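Local structure of enoyl-CoA hydratase/carnithine racemase (Thermus thermophilus JL-18, 6SL9) at residues Ala79-Tyr84 against Val138-Leu143; Glu95-Val100 against Arg203-Thr208; Val177-Pro182 against Met187-Ser192. The protein probably acts as a crotonase-family isomerase of phenylacetic acid catabolism, forming oxepin-CoA by isomerising a CoA-bound ring. All blocks are in the same frame, centred on the assembly; numbering follows the deposited sequence.

Interaction 1 (Ala79-Tyr84 against Val138-Leu143); sequences AHLRRY and VPDSGL
L81, on helix 77-93, lays both its methyl groups against the carboxylate of D140. CD1 of L81 is 3.6 Å from OD2 of D140. CD2 of L81 lies 3.8 Å from CG of D140. The two side chains cross at about a right angle, and both methyls make only van der Waals contact with the acid. CD2 of L81 also approaches OG of S141 at 4.4 Å. L81 points toward the loop, and with CG anti to the carbonyl carbon (chi1 -71°) both methyls reach D140.

The next shell fixes the acid. OG of S141 donates to OD1 of D140 at 2.8 Å, arriving 42° out of the carboxylate plane. OD2 of D140 accepts from NE2 of Q231 of the second subunit. Each carboxylate oxygen thus has a polar partner, while L81 supplies an apolar one.

The backbone is held as well. D140 to L143 form a type I' turn, closed by N of L143 to O of D140 at 3.1 Å. That same carbonyl accepts from S112 OG, and G142 N donates to E227 of the second subunit. G142 is the N-cap of helix 143-151.

The site lies at a subunit interface of the crotonase-fold trimer. S141 also packs on A109, at the start of helix 109-115. In crotonase relatives the equivalent helix start and loop border the acyl-CoA site, so D140 probably lies at the active site here.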
ATOM      1  N   ALA A  79     -26.381  -1.219 -13.586  1.00 13.70           N
ATOM      2  CA  ALA A  79     -26.531  -2.156 -14.719  1.00 14.55           C
ATOM      3  C   ALA A  79     -25.453  -1.907 -15.792  1.00 14.01           C
ATOM      4  O   ALA A  79     -24.898  -2.861 -16.357  1.00 13.96           O
ATOM      5  CB  ALA A  79     -27.909  -2.005 -15.318  1.00 16.00           C
ATOM      6  N   HIS A  80     -25.128  -0.659 -16.034  1.00 13.42           N
ATOM      7  CA  HIS A  80     -24.135  -0.319 -17.072  1.00 13.08           C
ATOM      8  C   HIS A  80     -22.766  -0.916 -16.660  1.00 12.07           C
ATOM      9  O   HIS A  80     -22.111  -1.560 -17.495  1.00 12.97           O
ATOM     10  CB  HIS A  80     -24.084   1.207 -17.195  1.00 16.34           C
ATOM     11  CG  HIS A  80     -23.234   1.618 -18.328  1.00 18.83           C
ATOM     12  ND1 HIS A  80     -23.686   1.502 -19.637  1.00 20.34           N
ATOM     13  CD2 HIS A  80     -21.981   2.119 -18.378  1.00 23.82           C
ATOM     14  CE1 HIS A  80     -22.737   1.947 -20.445  1.00 19.84           C
ATOM     15  NE2 HIS A  80     -21.675   2.294 -19.720  1.00 20.08           N
ATOM     16  N   LEU A  81     -22.350  -0.672 -15.440  1.00 12.45           N
ATOM     17  CA  LEU A  81     -21.046  -1.178 -14.977  1.00 11.32           C
ATOM     18  C   LEU A  81     -21.047  -2.684 -14.841  1.00 11.73           C
ATOM     19  O   LEU A  81     -20.054  -3.315 -15.223  1.00 12.55           O
ATOM     20  CB  LEU A  81     -20.618  -0.447 -13.696  1.00 12.35           C
ATOM     21  CG  LEU A  81     -20.207   1.020 -13.893  1.00 12.75           C
ATOM     22  CD1 LEU A  81     -20.094   1.684 -12.523  1.00 12.60           C
ATOM     23  CD2 LEU A  81     -18.910   1.179 -14.672  1.00 12.99           C
ATOM     24  N   ARG A  82     -22.159  -3.288 -14.425  1.00 12.96           N
ATOM     25  CA  ARG A  82     -22.159  -4.751 -14.376  1.00 14.59           C
ATOM     26  C   ARG A  82     -21.943  -5.300 -15.776  1.00 13.69           C
ATOM     27  O   ARG A  82     -21.265  -6.327 -15.939  1.00 15.99           O
ATOM     28  CB  ARG A  82     -23.449  -5.315 -13.756  1.00 14.94           C
ATOM     29  CG  ARG A  82     -23.426  -5.199 -12.243  1.00 17.16           C
ATOM     30  CD  ARG A  82     -24.661  -5.890 -11.637  1.00 20.05           C
ATOM     31  NE  ARG A  82     -24.738  -5.742 -10.197  1.00 22.39           N
ATOM     32  CZ  ARG A  82     -23.986  -6.386  -9.288  1.00 20.63           C
ATOM     33  NH1 ARG A  82     -23.086  -7.271  -9.683  1.00 23.76           N
ATOM     34  NH2 ARG A  82     -24.148  -6.125  -7.987  1.00 20.89           N
ATOM     35  N   ARG A  83     -22.543  -4.677 -16.779  1.00 13.76           N
ATOM     36  CA  ARG A  83     -22.361  -5.140 -18.177  1.00 13.42           C
ATOM     37  C   ARG A  83     -20.919  -4.937 -18.625  1.00 12.81           C
ATOM     38  O   ARG A  83     -20.378  -5.857 -19.252  1.00 14.70           O
ATOM     39  CB  ARG A  83     -23.350  -4.420 -19.073  1.00 13.39           C
ATOM     40  CG  ARG A  83     -23.146  -4.699 -20.538  1.00 15.15           C
ATOM     41  CD  ARG A  83     -23.167  -6.157 -20.927  1.00 15.22           C
ATOM     42  NE  ARG A  83     -22.842  -6.293 -22.349  1.00 14.60           N
ATOM     43  CZ  ARG A  83     -21.610  -6.202 -22.875  1.00 15.63           C
ATOM     44  NH1 ARG A  83     -20.520  -6.117 -22.130  1.00 14.92           N
ATOM     45  NH2 ARG A  83     -21.484  -6.307 -24.165  1.00 15.88           N
ATOM     46  N   TYR A  84     -20.347  -3.760 -18.420  1.00 11.98           N
ATOM     47  CA  TYR A  84     -19.037  -3.424 -19.029  1.00 12.74           C
ATOM     48  C   TYR A  84     -17.846  -3.719 -18.105  1.00 13.20           C
ATOM     49  O   TYR A  84     -16.716  -3.690 -18.603  1.00 13.37           O
ATOM     50  CB  TYR A  84     -19.022  -2.017 -19.588  1.00 13.52           C
ATOM     51  CG  TYR A  84     -20.005  -1.904 -20.729  1.00 13.33           C
ATOM     52  CD1 TYR A  84     -19.730  -2.485 -21.945  1.00 14.63           C
ATOM     53  CD2 TYR A  84     -21.249  -1.300 -20.585  1.00 13.82           C
ATOM     54  CE1 TYR A  84     -20.666  -2.465 -22.970  1.00 13.78           C
ATOM     55  CE2 TYR A  84     -22.147  -1.222 -21.630  1.00 14.79           C
ATOM     56  CZ  TYR A  84     -21.881  -1.847 -22.815  1.00 14.22           C
ATOM     57  OH  TYR A  84     -22.809  -1.774 -23.804  1.00 17.03           O
ATOM     58  N   VAL A 138     -18.586   8.458  -8.065  1.00 11.33           N
ATOM     59  CA  VAL A 138     -17.469   7.756  -7.391  1.00 11.00           C
ATOM     60  C   VAL A 138     -16.504   7.197  -8.418  1.00 10.09           C
ATOM     61  O   VAL A 138     -16.859   7.053  -9.601  1.00 11.26           O
ATOM     62  CB  VAL A 138     -18.017   6.622  -6.503  1.00 12.26           C
ATOM     63  CG1 VAL A 138     -19.051   7.106  -5.518  1.00 14.52           C
ATOM     64  CG2 VAL A 138     -18.529   5.427  -7.314  1.00 13.10           C
ATOM     65  N   PRO A 139     -15.285   6.810  -8.033  1.00 10.22           N
ATOM     66  CA  PRO A 139     -14.390   6.148  -8.968  1.00 10.55           C
ATOM     67  C   PRO A 139     -14.988   4.822  -9.427  1.00 10.30           C
ATOM     68  O   PRO A 139     -15.477   4.055  -8.624  1.00 13.05           O
ATOM     69  CB  PRO A 139     -13.144   5.952  -8.144  1.00 11.83           C
ATOM     70  CG  PRO A 139     -13.522   6.042  -6.726  1.00 12.77           C
ATOM     71  CD  PRO A 139     -14.641   7.041  -6.733  1.00 11.40           C
ATOM     72  N   ASP A 140     -14.874   4.543 -10.729  1.00 10.75           N
ATOM     73  CA  ASP A 140     -15.302   3.246 -11.269  1.00 10.93           C
ATOM     74  C   ASP A 140     -14.238   2.693 -12.199  1.00 10.25           C
ATOM     75  O   ASP A 140     -13.139   3.246 -12.336  1.00 11.33           O
ATOM     76  CB  ASP A 140     -16.737   3.322 -11.820  1.00 11.43           C
ATOM     77  CG  ASP A 140     -16.946   4.061 -13.132  1.00 11.75           C
ATOM     78  OD1 ASP A 140     -15.999   4.119 -13.963  1.00 13.13           O
ATOM     79  OD2 ASP A 140     -18.078   4.580 -13.309  1.00 13.30           O
ATOM     80  N   SER A 141     -14.604   1.611 -12.876  1.00 10.77           N
ATOM     81  CA  SER A 141     -13.728   0.934 -13.833  1.00 10.99           C
ATOM     82  C   SER A 141     -12.421   0.504 -13.163  1.00 10.07           C
ATOM     83  O   SER A 141     -11.347   0.418 -13.841  1.00 11.29           O
ATOM     84  CB  SER A 141     -13.508   1.805 -15.066  1.00 13.04           C
ATOM     85  OG  SER A 141     -14.724   2.281 -15.581  1.00 14.63           O
ATOM     86  N   GLY A 142     -12.483   0.149 -11.893  1.00 10.48           N
ATOM     87  CA  GLY A 142     -11.350  -0.327 -11.136  1.00 11.33           C
ATOM     88  C   GLY A 142     -10.482   0.766 -10.524  1.00 10.53           C
ATOM     89  O   GLY A 142      -9.492   0.394  -9.871  1.00 11.57           O
ATOM     90  N   LEU A 143     -10.851   2.038 -10.687  1.00 10.35           N
ATOM     91  CA  LEU A 143      -9.954   3.089 -10.157  1.00 11.15           C
ATOM     92  C   LEU A 143      -9.927   2.991  -8.626  1.00 11.04           C
ATOM     93  O   LEU A 143      -8.872   3.333  -8.027  1.00 11.25           O
ATOM     94  CB  LEU A 143     -10.434   4.452 -10.614  1.00 11.51           C
ATOM     95  CG  LEU A 143      -9.508   5.628 -10.227  1.00 12.31           C
ATOM     96  CD1 LEU A 143      -8.133   5.436 -10.819  1.00 12.99           C
ATOM     97  CD2 LEU A 143     -10.149   6.914 -10.704  1.00 13.01           C
TER

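Interaction 2 (Glu95-Val100 against Arg203-Thr208); sequences EKPLVV and RAYALT
The guanidinium of R203 takes E95 at its edge. E95 OE1 lies near the guanidinium plane, and E95 CB meets the same group at its edge, in plane. The carboxylate and guanidinium planes are turned 33° apart. The ring of Y205 meets CG of P97 obliquely, with CD2 of the ring 3.7 Å from that CG.

The salt bridge is uneven. NH2 of R203 donates to OE1 of E95 at 2.7 Å, from above the carboxylate plane (48° out of it). NH1 of R203 reaches the same OE1 only weakly, at 3.4 Å. R203 starts away from E95, and bends at chi2 and chi3 fold its chain back. The other oxygen, OE2, bridges to K210. An alanine in place of R203 would probably leave OE1 of E95 without its charged mate and the carboxylate freer to turn.

In this crotonase fold the contact joins the lead-in to strand 98-102, inside the six-stranded sheet, to helix 202-214. Next to the salt bridge the backbones come close: CA of E95 is 4.4 Å from CA of A206. The small A206 side chain permits this, with its CB 3.5 Å from O of E95.

P97 and Y205 both also pack on L197 of helix 186-197. Within helix 202-214, T208 OG1 and T208 N bond to O of A204 from opposite faces of its carbonyl plane. A204, Y205, L207 and T208 pack against the third subunit.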
ATOM      1  N   GLU A  95      -3.040 -12.353 -20.120  1.00 10.66           N
ATOM      2  CA  GLU A  95      -1.928 -13.294 -19.938  1.00 12.17           C
ATOM      3  C   GLU A  95      -0.725 -12.914 -20.798  1.00 10.21           C
ATOM      4  O   GLU A  95       0.153 -13.724 -21.062  1.00 11.96           O
ATOM      5  CB  GLU A  95      -2.358 -14.744 -20.176  1.00 14.70           C
ATOM      6  CG  GLU A  95      -3.361 -15.188 -19.150  1.00 18.12           C
ATOM      7  CD  GLU A  95      -3.194 -16.586 -18.634  1.00 21.41           C
ATOM      8  OE1 GLU A  95      -2.643 -17.413 -19.387  1.00 22.61           O
ATOM      9  OE2 GLU A  95      -3.755 -16.911 -17.569  1.00 21.79           O
ATOM     10  N   LYS A  96      -0.617 -11.639 -21.166  1.00 11.70           N
ATOM     11  CA  LYS A  96       0.513 -11.013 -21.876  1.00 10.83           C
ATOM     12  C   LYS A  96       0.725  -9.649 -21.230  1.00 10.76           C
ATOM     13  O   LYS A  96      -0.237  -9.032 -20.746  1.00 12.02           O
ATOM     14  CB  LYS A  96       0.232 -10.927 -23.367  1.00 11.11           C
ATOM     15  CG  LYS A  96       0.005 -12.297 -23.981  1.00 11.65           C
ATOM     16  CD  LYS A  96      -0.380 -12.330 -25.447  1.00 12.34           C
ATOM     17  CE  LYS A  96      -0.643 -13.749 -25.897  1.00 12.96           C
ATOM     18  NZ  LYS A  96      -0.914 -13.867 -27.344  1.00 13.10           N
ATOM     19  N   PRO A  97       1.956  -9.142 -21.238  1.00 10.17           N
ATOM     20  CA  PRO A  97       2.215  -7.836 -20.644  1.00 10.65           C
ATOM     21  C   PRO A  97       1.608  -6.713 -21.501  1.00 11.19           C
ATOM     22  O   PRO A  97       1.601  -6.779 -22.706  1.00 11.53           O
ATOM     23  CB  PRO A  97       3.731  -7.741 -20.649  1.00 12.17           C
ATOM     24  CG  PRO A  97       4.176  -8.651 -21.757  1.00 11.22           C
ATOM     25  CD  PRO A  97       3.190  -9.800 -21.683  1.00 11.68           C
ATOM     26  N   LEU A  98       1.163  -5.674 -20.811  1.00 11.41           N
ATOM     27  CA  LEU A  98       0.526  -4.481 -21.409  1.00 10.81           C
ATOM     28  C   LEU A  98       1.331  -3.249 -21.055  1.00 10.51           C
ATOM     29  O   LEU A  98       1.531  -2.924 -19.886  1.00 11.15           O
ATOM     30  CB  LEU A  98      -0.913  -4.360 -20.894  1.00 11.72           C
ATOM     31  CG  LEU A  98      -1.682  -3.105 -21.313  1.00 11.79           C
ATOM     32  CD1 LEU A  98      -1.890  -3.090 -22.807  1.00 13.34           C
ATOM     33  CD2 LEU A  98      -3.012  -2.990 -20.586  1.00 13.93           C
ATOM     34  N   VAL A  99       1.732  -2.540 -22.077  1.00 10.18           N
ATOM     35  CA  VAL A  99       2.349  -1.215 -21.927  1.00  9.91           C
ATOM     36  C   VAL A  99       1.272  -0.204 -22.269  1.00  9.71           C
ATOM     37  O   VAL A  99       0.555  -0.372 -23.257  1.00 10.95           O
ATOM     38  CB  VAL A  99       3.555  -1.058 -22.870  1.00 10.91           C
ATOM     39  CG1 VAL A  99       4.138   0.325 -22.807  1.00 11.69           C
ATOM     40  CG2 VAL A  99       4.635  -2.084 -22.578  1.00 12.16           C
ATOM     41  N   VAL A 100       1.170   0.880 -21.472  1.00  9.80           N
ATOM     42  CA  VAL A 100       0.260   2.013 -21.812  1.00 10.09           C
ATOM     43  C   VAL A 100       1.119   3.233 -22.105  1.00  9.84           C
ATOM     44  O   VAL A 100       2.028   3.515 -21.305  1.00 11.61           O
ATOM     45  CB  VAL A 100      -0.740   2.246 -20.679  1.00 10.23           C
ATOM     46  CG1 VAL A 100      -1.437   3.592 -20.827  1.00 15.07           C
ATOM     47  CG2 VAL A 100      -1.756   1.142 -20.648  1.00 11.08           C
ATOM     48  N   ARG A 203       4.928 -16.291 -20.001  1.00 10.26           N
ATOM     49  CA  ARG A 203       4.215 -17.024 -18.933  1.00 11.28           C
ATOM     50  C   ARG A 203       4.593 -16.476 -17.563  1.00 10.63           C
ATOM     51  O   ARG A 203       3.722 -16.389 -16.651  1.00 11.24           O
ATOM     52  CB  ARG A 203       4.445 -18.518 -18.975  1.00 11.59           C
ATOM     53  CG  ARG A 203       4.015 -19.199 -20.261  1.00 12.62           C
ATOM     54  CD  ARG A 203       2.572 -18.946 -20.599  1.00 15.51           C
ATOM     55  NE  ARG A 203       1.679 -19.381 -19.518  1.00 16.28           N
ATOM     56  CZ  ARG A 203       0.512 -18.850 -19.169  1.00 18.61           C
ATOM     57  NH1 ARG A 203      -0.155 -19.325 -18.116  1.00 25.03           N
ATOM     58  NH2 ARG A 203       0.022 -17.810 -19.808  1.00 22.87           N
ATOM     59  N   ALA A 204       5.853 -16.182 -17.343  1.00 10.58           N
ATOM     60  CA  ALA A 204       6.284 -15.637 -16.054  1.00 11.61           C
ATOM     61  C   ALA A 204       5.630 -14.277 -15.862  1.00 11.16           C
ATOM     62  O   ALA A 204       5.157 -13.970 -14.774  1.00 11.13           O
ATOM     63  CB  ALA A 204       7.768 -15.565 -15.962  1.00 12.48           C
ATOM     64  N   TYR A 205       5.495 -13.483 -16.935  1.00 10.86           N
ATOM     65  CA  TYR A 205       4.795 -12.184 -16.802  1.00 10.97           C
ATOM     66  C   TYR A 205       3.353 -12.446 -16.412  1.00 11.01           C
ATOM     67  O   TYR A 205       2.806 -11.766 -15.515  1.00 11.04           O
ATOM     68  CB  TYR A 205       4.876 -11.374 -18.088  1.00 11.08           C
ATOM     69  CG  TYR A 205       6.254 -10.975 -18.563  1.00 11.26           C
ATOM     70  CD1 TYR A 205       7.280 -10.620 -17.724  1.00 10.91           C
ATOM     71  CD2 TYR A 205       6.489 -10.837 -19.917  1.00 11.29           C
ATOM     72  CE1 TYR A 205       8.490 -10.139 -18.195  1.00 12.53           C
ATOM     73  CE2 TYR A 205       7.682 -10.373 -20.418  1.00 11.30           C
ATOM     74  CZ  TYR A 205       8.705 -10.035 -19.565  1.00 11.31           C
ATOM     75  OH  TYR A 205       9.887  -9.582 -20.059  1.00 12.68           O
ATOM     76  N   ALA A 206       2.670 -13.338 -17.090  1.00 10.86           N
ATOM     77  CA  ALA A 206       1.240 -13.586 -16.852  1.00 11.56           C
ATOM     78  C   ALA A 206       1.001 -14.006 -15.411  1.00 10.62           C
ATOM     79  O   ALA A 206       0.053 -13.551 -14.799  1.00 11.09           O
ATOM     80  CB  ALA A 206       0.804 -14.671 -17.784  1.00 11.96           C
ATOM     81  N   LEU A 207       1.815 -14.935 -14.948  1.00  9.94           N
ATOM     82  CA  LEU A 207       1.621 -15.521 -13.606  1.00 10.51           C
ATOM     83  C   LEU A 207       2.005 -14.512 -12.524  1.00 10.00           C
ATOM     84  O   LEU A 207       1.359 -14.452 -11.476  1.00 11.30           O
ATOM     85  CB  LEU A 207       2.360 -16.854 -13.499  1.00 10.45           C
ATOM     86  CG  LEU A 207       1.872 -17.935 -14.459  1.00 13.12           C
ATOM     87  CD1 LEU A 207       2.772 -19.121 -14.418  1.00 15.96           C
ATOM     88  CD2 LEU A 207       0.482 -18.378 -14.163  1.00 19.20           C
ATOM     89  N   THR A 208       3.020 -13.697 -12.779  1.00  9.86           N
ATOM     90  CA  THR A 208       3.395 -12.613 -11.850  1.00  9.62           C
ATOM     91  C   THR A 208       2.247 -11.627 -11.712  1.00 10.01           C
ATOM     92  O   THR A 208       1.943 -11.185 -10.587  1.00 10.58           O
ATOM     93  CB  THR A 208       4.701 -11.949 -12.290  1.00 10.70           C
ATOM     94  OG1 THR A 208       5.741 -12.926 -12.282  1.00 12.25           O
ATOM     95  CG2 THR A 208       5.101 -10.824 -11.387  1.00 12.47           C
TER

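Interaction 3 (Val177-Pro182 against Met187-Ser192); sequences VHRVVP and MEEALS
R179 and E189 meet at about a right angle, one reaching out from strand 179-181 and the other from helix 186-197. As modelled, NH2 of R179 and OE2 of E189 pair as a salt bridge. They sit too close, so their exact places are doubtful, and the geometry of the two flat groups is approximate. With that reserve, the acid comes to the edge of the guanidinium. CD of E189 lies in the guanidinium plane. The two groups are not coplanar: their planes are about 54° apart.

The torsions bring the groups together. R179 runs out extended, with CG anti to the backbone N (chi1 -164°), and then bends at chi3. E189 points toward the strand and bends at chi2, which sets its carboxylate against V181 and R179.

V181 is the apolar partner. Its CG1 is 3.8 Å from CD of E189. The same methyl is 4.0 Å from OE1 of E189, so the carboxylate rests against it. Like R179, V181 points toward the helix; V180, between them, packs on A168 and L172 of helix 168-174.

Strand 179-181 is the outermost strand of the six-stranded sheet in this chain. It pairs in parallel with strand 119-123, through R179 and V181 to A122. A short turn then leads into helix 186-197, which lies on the sheet: M187 and A190 pack on L53 and A101. Just before the strand, NE2 of H178 hydrogen-bonds to O of A154 of the third subunit.

E189 therefore has two kinds of neighbour. V181 covers part of the carboxylate with a methyl group, while the R179 guanidinium brings a positive charge close to it. That charge would probably help keep E189 ionised. The strand and the helix after it thus meet through V181 on E189 and, probably, through opposite charges.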
ATOM      1  N   VAL A 177       2.765   6.771 -13.395  1.00 12.48           N
ATOM      2  CA  VAL A 177       3.541   6.257 -14.560  1.00 11.90           C
ATOM      3  C   VAL A 177       4.940   5.904 -14.102  1.00 12.00           C
ATOM      4  O   VAL A 177       5.377   6.384 -13.031  1.00 14.68           O
ATOM      5  CB  VAL A 177       3.556   7.241 -15.735  1.00 13.15           C
ATOM      6  CG1 VAL A 177       2.165   7.473 -16.305  1.00 15.06           C
ATOM      7  CG2 VAL A 177       4.268   8.505 -15.363  1.00 13.24           C
ATOM      8  N   HIS A 178       5.621   5.104 -14.914  1.00 12.88           N
ATOM      9  CA  HIS A 178       7.019   4.673 -14.683  1.00 12.57           C
ATOM     10  C   HIS A 178       8.048   5.565 -15.386  1.00 13.15           C
ATOM     11  O   HIS A 178       9.188   5.550 -14.973  1.00 15.46           O
ATOM     12  CB  HIS A 178       7.183   3.217 -15.103  1.00 11.98           C
ATOM     13  CG  HIS A 178       6.299   2.271 -14.331  1.00 11.95           C
ATOM     14  ND1 HIS A 178       5.183   1.720 -14.904  1.00 11.78           N
ATOM     15  CD2 HIS A 178       6.412   1.788 -13.067  1.00 15.15           C
ATOM     16  CE1 HIS A 178       4.670   0.900 -13.984  1.00 13.37           C
ATOM     17  NE2 HIS A 178       5.367   0.961 -12.839  1.00 14.44           N
ATOM     18  N   ARG A 179       7.650   6.244 -16.449  1.00 13.65           N
ATOM     19  CA  ARG A 179       8.567   7.053 -17.267  1.00 13.91           C
ATOM     20  C   ARG A 179       7.788   8.199 -17.906  1.00 13.04           C
ATOM     21  O   ARG A 179       6.640   8.005 -18.275  1.00 14.34           O
ATOM     22  CB  ARG A 179       9.221   6.221 -18.370  1.00 18.86           C
ATOM     23  CG  ARG A 179      10.448   6.881 -18.983  1.00 23.57           C
ATOM     24  CD  ARG A 179      11.423   6.086 -19.828  1.00 36.27           C
ATOM     25  NE  ARG A 179      11.298   4.646 -19.942  1.00 33.95           N
ATOM     26  CZ  ARG A 179      11.521   3.979 -21.095  1.00 34.94           C
ATOM     27  NH1 ARG A 179      11.425   2.657 -21.134  1.00 33.77           N
ATOM     28  NH2 ARG A 179      11.758   4.642 -22.220  1.00 40.71           N
ATOM     29  N   VAL A 180       8.455   9.335 -18.056  1.00 14.06           N
ATOM     30  CA  VAL A 180       7.987  10.525 -18.814  1.00 13.06           C
ATOM     31  C   VAL A 180       8.945  10.755 -19.969  1.00 13.81           C
ATOM     32  O   VAL A 180      10.149  10.755 -19.722  1.00 18.43           O
ATOM     33  CB  VAL A 180       7.826  11.754 -17.912  1.00 15.14           C
ATOM     34  CG1 VAL A 180       7.500  13.016 -18.698  1.00 16.65           C
ATOM     35  CG2 VAL A 180       6.795  11.469 -16.837  1.00 16.78           C
ATOM     36  N   VAL A 181       8.405  10.970 -21.162  1.00 14.86           N
ATOM     37  CA  VAL A 181       9.235  11.202 -22.350  1.00 17.68           C
ATOM     38  C   VAL A 181       8.613  12.288 -23.189  1.00 15.76           C
ATOM     39  O   VAL A 181       7.412  12.540 -23.091  1.00 15.49           O
ATOM     40  CB  VAL A 181       9.474   9.933 -23.142  1.00 26.72           C
ATOM     41  CG1 VAL A 181      10.028   8.824 -22.276  1.00 30.21           C
ATOM     42  CG2 VAL A 181       8.193   9.552 -23.737  1.00 22.85           C
ATOM     43  N   PRO A 182       9.444  13.001 -23.978  1.00 18.72           N
ATOM     44  CA  PRO A 182       8.898  14.043 -24.841  1.00 18.53           C
ATOM     45  C   PRO A 182       7.788  13.459 -25.736  1.00 17.30           C
ATOM     46  O   PRO A 182       7.851  12.282 -26.161  1.00 17.29           O
ATOM     47  CB  PRO A 182      10.099  14.477 -25.668  1.00 20.48           C
ATOM     48  CG  PRO A 182      11.290  14.073 -24.863  1.00 21.39           C
ATOM     49  CD  PRO A 182      10.901  12.851 -24.079  1.00 21.09           C
ATOM     50  N   MET A 187       5.724   7.289 -28.527  1.00 14.55           N
ATOM     51  CA  MET A 187       5.391   6.008 -29.183  1.00 15.39           C
ATOM     52  C   MET A 187       6.656   5.199 -29.493  1.00 14.24           C
ATOM     53  O   MET A 187       6.645   3.984 -29.275  1.00 16.16           O
ATOM     54  CB  MET A 187       4.498   6.206 -30.407  1.00 17.58           C
ATOM     55  CG  MET A 187       3.069   6.598 -30.007  1.00 19.90           C
ATOM     56  SD  MET A 187       2.273   5.356 -28.951  1.00 24.45           S
ATOM     57  CE  MET A 187       2.123   4.027 -30.157  1.00 25.77           C
ATOM     58  N   GLU A 188       7.744   5.849 -29.897  1.00 15.53           N
ATOM     59  CA  GLU A 188       9.020   5.127 -30.137  1.00 16.79           C
ATOM     60  C   GLU A 188       9.468   4.440 -28.850  1.00 15.38           C
ATOM     61  O   GLU A 188       9.842   3.262 -28.873  1.00 16.15           O
ATOM     62  CB  GLU A 188      10.058   6.130 -30.667  1.00 21.55           C
ATOM     63  CG  GLU A 188      11.381   5.494 -31.070  1.00 33.39           C
ATOM     64  CD  GLU A 188      12.530   6.470 -31.302  1.00 45.35           C
ATOM     65  OE1 GLU A 188      13.704   6.017 -31.276  1.00 57.62           O
ATOM     66  OE2 GLU A 188      12.256   7.651 -31.502  1.00 41.51           O
ATOM     67  N   GLU A 189       9.454   5.143 -27.744  1.00 15.54           N
ATOM     68  CA  GLU A 189       9.945   4.574 -26.467  1.00 15.25           C
ATOM     69  C   GLU A 189       8.967   3.478 -26.005  1.00 12.67           C
ATOM     70  O   GLU A 189       9.429   2.437 -25.499  1.00 14.75           O
ATOM     71  CB  GLU A 189      10.146   5.699 -25.422  1.00 16.58           C
ATOM     72  CG  GLU A 189      11.252   6.660 -25.777  1.00 20.34           C
ATOM     73  CD  GLU A 189      12.259   7.052 -24.744  1.00 35.14           C
ATOM     74  OE1 GLU A 189      12.922   8.093 -24.995  1.00 49.71           O
ATOM     75  OE2 GLU A 189      12.509   6.267 -23.799  1.00 57.49           O
ATOM     76  N   ALA A 190       7.677   3.715 -26.098  1.00 13.34           N
ATOM     77  CA  ALA A 190       6.696   2.734 -25.582  1.00 13.57           C
ATOM     78  C   ALA A 190       6.797   1.479 -26.446  1.00 12.59           C
ATOM     79  O   ALA A 190       6.712   0.367 -25.937  1.00 12.65           O
ATOM     80  CB  ALA A 190       5.298   3.327 -25.605  1.00 14.07           C
ATOM     81  N   LEU A 191       6.938   1.641 -27.762  1.00 13.72           N
ATOM     82  CA  LEU A 191       7.054   0.472 -28.664  1.00 14.69           C
ATOM     83  C   LEU A 191       8.352  -0.293 -28.382  1.00 15.03           C
ATOM     84  O   LEU A 191       8.346  -1.510 -28.417  1.00 15.55           O
ATOM     85  CB  LEU A 191       6.926   0.871 -30.121  1.00 16.98           C
ATOM     86  CG  LEU A 191       6.858  -0.298 -31.065  1.00 20.17           C
ATOM     87  CD1 LEU A 191       5.673  -1.219 -30.815  1.00 27.10           C
ATOM     88  CD2 LEU A 191       6.799   0.220 -32.484  1.00 25.48           C
ATOM     89  N   SER A 192       9.453   0.397 -28.158  1.00 14.77           N
ATOM     90  CA  SER A 192      10.739  -0.270 -27.843  1.00 16.57           C
ATOM     91  C   SER A 192      10.540  -1.125 -26.594  1.00 15.21           C
ATOM     92  O   SER A 192      11.007  -2.283 -26.557  1.00 16.29           O
ATOM     93  CB  SER A 192      11.822   0.784 -27.635  1.00 19.89           C
ATOM     94  OG  SER A 192      13.017   0.150 -27.288  1.00 26.25           O
TER

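In the fold
All three interactions lie in one crotonase-like chain. The centres of interactions 1 and 2 are about 23 Å apart, those of 1 and 3 about 28 Å, and those of 2 and 3 about 18 Å. Interactions 1 and 3 stand on opposite sides of the chain's centre. Interactions 2 and 3 share the six-stranded sheet and touch where V99 CG1 packs at 4.1 Å from A190 O. Helix 77-93 of interaction 1 leads on to strand 98-102 of interaction 2. Along the chain, interactions 1 and 2 alternate, and interaction 3 is nested within 2. All three reach neighbouring subunits. Segment 138-143 packs on segment 203-208 of a neighbour, so interactions 1 and 2 meet across the trimer interfaces.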